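Local atomic coordinates of prolyl-tRNA synthetase (Giardia lamblia ATCC 50803, PDB entry 3IAL), a protein that probably catalyses the ATP-dependent attachment of L-proline to tRNA(Pro), by way of a prolyl-adenylate, releasing AMP and diphosphate. Residues 363-368 with 379-384. Numbering follows the deposited sequence.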
loop_
_atom_site.group_PDB
_atom_site.type_symbol
_atom_site.label_atom_id
_atom_site.label_comp_id
_atom_site.label_asym_id
_atom_site.label_seq_id
_atom_site.Cartn_x
_atom_site.Cartn_y
_atom_site.Cartn_z
ATOM N N PRO B 363 1.015 18.715 -15.003
ATOM C CA PRO B 363 -0.093 19.668 -15.170
ATOM C C PRO B 363 0.327 21.105 -15.468
ATOM O O PRO B 363 -0.209 21.717 -16.393
ATOM C CB PRO B 363 -0.812 19.596 -13.823
ATOM C CG PRO B 363 -0.556 18.190 -13.357
ATOM C CD PRO B 363 0.830 17.875 -13.797
ATOM N N LEU B 364 1.283 21.627 -14.706
ATOM C CA LEU B 364 1.673 23.029 -14.823
ATOM C C LEU B 364 3.187 23.188 -14.861
ATOM O O LEU B 364 3.909 22.533 -14.106
ATOM C CB LEU B 364 1.123 23.827 -13.638
ATOM C CG LEU B 364 -0.388 24.022 -13.535
ATOM C CD1 LEU B 364 -0.766 24.573 -12.158
ATOM C CD2 LEU B 364 -0.887 24.939 -14.631
ATOM N N ARG B 365 3.672 24.056 -15.739
ATOM C CA ARG B 365 5.029 24.578 -15.589
ATOM C C ARG B 365 4.995 26.075 -15.351
ATOM O O ARG B 365 4.164 26.798 -15.912
ATOM C CB ARG B 365 5.931 24.247 -16.780
ATOM C CG ARG B 365 5.648 25.028 -18.035
ATOM C CD ARG B 365 6.773 24.905 -19.038
ATOM N NE ARG B 365 6.397 25.562 -20.283
ATOM C CZ ARG B 365 5.596 25.028 -21.202
ATOM N NH1 ARG B 365 5.092 23.806 -21.037
ATOM N NH2 ARG B 365 5.306 25.718 -22.299
ATOM N N ILE B 366 5.905 26.522 -14.499
ATOM C CA ILE B 366 6.115 27.919 -14.251
ATOM C C ILE B 366 7.510 28.249 -14.782
ATOM O O ILE B 366 8.468 27.541 -14.481
ATOM C CB ILE B 366 6.039 28.243 -12.744
ATOM C CG1 ILE B 366 4.703 27.783 -12.149
ATOM C CG2 ILE B 366 6.231 29.747 -12.504
ATOM C CD1 ILE B 366 4.602 27.980 -10.644
ATOM N N GLU B 367 7.615 29.308 -15.581
ATOM C CA GLU B 367 8.901 29.779 -16.070
ATOM C C GLU B 367 9.216 31.090 -15.366
ATOM O O GLU B 367 8.380 31.983 -15.313
ATOM C CB GLU B 367 8.868 29.976 -17.582
ATOM C CG GLU B 367 8.598 28.686 -18.356
ATOM C CD GLU B 367 8.482 28.893 -19.858
ATOM O OE1 GLU B 367 8.868 29.966 -20.354
ATOM O OE2 GLU B 367 8.012 27.964 -20.547
ATOM N N VAL B 368 10.418 31.173 -14.810
ATOM C CA VAL B 368 10.891 32.348 -14.103
ATOM C C VAL B 368 12.261 32.700 -14.667
ATOM O O VAL B 368 13.164 31.865 -14.663
ATOM C CB VAL B 368 11.029 32.062 -12.595
ATOM C CG1 VAL B 368 11.432 33.321 -11.849
ATOM C CG2 VAL B 368 9.728 31.470 -12.026
ATOM N N ILE B 379 5.647 33.006 -15.825
ATOM C CA ILE B 379 4.791 32.428 -16.846
ATOM C C ILE B 379 4.323 31.061 -16.373
ATOM O O ILE B 379 5.143 30.210 -16.022
ATOM C CB ILE B 379 5.532 32.307 -18.191
ATOM C CG1 ILE B 379 6.009 33.689 -18.651
ATOM C CG2 ILE B 379 4.643 31.690 -19.251
ATOM C CD1 ILE B 379 7.345 34.107 -18.043
ATOM N N VAL B 380 3.004 30.873 -16.354
ATOM C CA VAL B 380 2.381 29.632 -15.923
ATOM C C VAL B 380 1.611 29.029 -17.099
ATOM O O VAL B 380 0.736 29.673 -17.667
ATOM C CB VAL B 380 1.431 29.865 -14.725
ATOM C CG1 VAL B 380 0.820 28.557 -14.264
ATOM C CG2 VAL B 380 2.174 30.535 -13.576
ATOM N N VAL B 381 1.948 27.791 -17.452
ATOM C CA VAL B 381 1.412 27.134 -18.642
ATOM C C VAL B 381 0.796 25.792 -18.252
ATOM O O VAL B 381 1.517 24.899 -17.817
ATOM C CB VAL B 381 2.530 26.894 -19.682
ATOM C CG1 VAL B 381 1.965 26.257 -20.961
ATOM C CG2 VAL B 381 3.268 28.212 -20.000
ATOM N N PRO B 382 -0.541 25.653 -18.374
ATOM C CA PRO B 382 -1.159 24.351 -18.122
ATOM C C PRO B 382 -0.930 23.391 -19.286
ATOM O O PRO B 382 -0.777 23.826 -20.426
ATOM C CB PRO B 382 -2.660 24.672 -17.972
ATOM C CG PRO B 382 -2.782 26.151 -18.041
ATOM C CD PRO B 382 -1.548 26.677 -18.687
ATOM N N ARG B 383 -0.930 22.100 -18.985
ATOM C CA ARG B 383 -0.536 21.064 -19.939
ATOM C C ARG B 383 -1.526 20.852 -21.092
ATOM O O ARG B 383 -1.114 20.562 -22.210
ATOM C CB ARG B 383 -0.320 19.735 -19.186
ATOM C CG ARG B 383 -0.049 18.523 -20.053
ATOM C CD ARG B 383 1.188 18.687 -20.930
ATOM N NE ARG B 383 1.395 17.497 -21.743
ATOM C CZ ARG B 383 0.787 17.238 -22.901
ATOM N NH1 ARG B 383 -0.080 18.099 -23.442
ATOM N NH2 ARG B 383 1.056 16.099 -23.532
ATOM N N ASP B 384 -2.823 20.971 -20.819
ATOM C CA ASP B 384 -3.844 20.629 -21.815
ATOM C C ASP B 384 -4.008 21.664 -22.927
ATOM O O ASP B 384 -4.396 21.306 -24.036
ATOM C CB ASP B 384 -5.194 20.379 -21.149
ATOM C CG ASP B 384 -5.752 21.620 -20.468
ATOM O OD1 ASP B 384 -4.952 22.410 -19.918
ATOM O OD2 ASP B 384 -6.991 21.799 -20.488
#
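Arg365 and Val381 face each other as a hydrogen-bonded pair where strands 364-369 and 377-382 run antiparallel in the five-stranded mixed sheet of the anticodon-binding domain. Their side chains lie alongside, and the Arg365 guanidinium spreads over the isopropyl group: Val381 CG1 lies over one face of the guanidinium, toward the rim, 3.6 Å from Arg365 NH2. With chi1 at 73°, CG of Arg365 stands between its backbone N and carbonyl carbon, and the chain then runs extended to NE beside Val381. On the same face Ile379 meets Glu367, CB to CB at 4.1 Å.

Leu364, Ile366, Val380 and Pro382 give the other face apolar side chains. Val380 stands between its two neighbours across the strands, CG2 against Ile366 CG1 and CG1 against Leu364 CD2, both at 4.0 Å. That leucine methyl also reaches the ring of Pro382, 3.8 Å from CB. Ile366 packs further on Leu332 of helix 315-334.

Beyond the strand end, Arg383 N still hydrogen-bonds to Pro363 O, though the N-H...O angle is only 131°. A salt bridge within strand 364-369 helps set the turn of the guanidinium: Arg365 NE donates to the anti lone pair of Glu367 OE2 at 2.9 Å, nearly in the guanidinium plane.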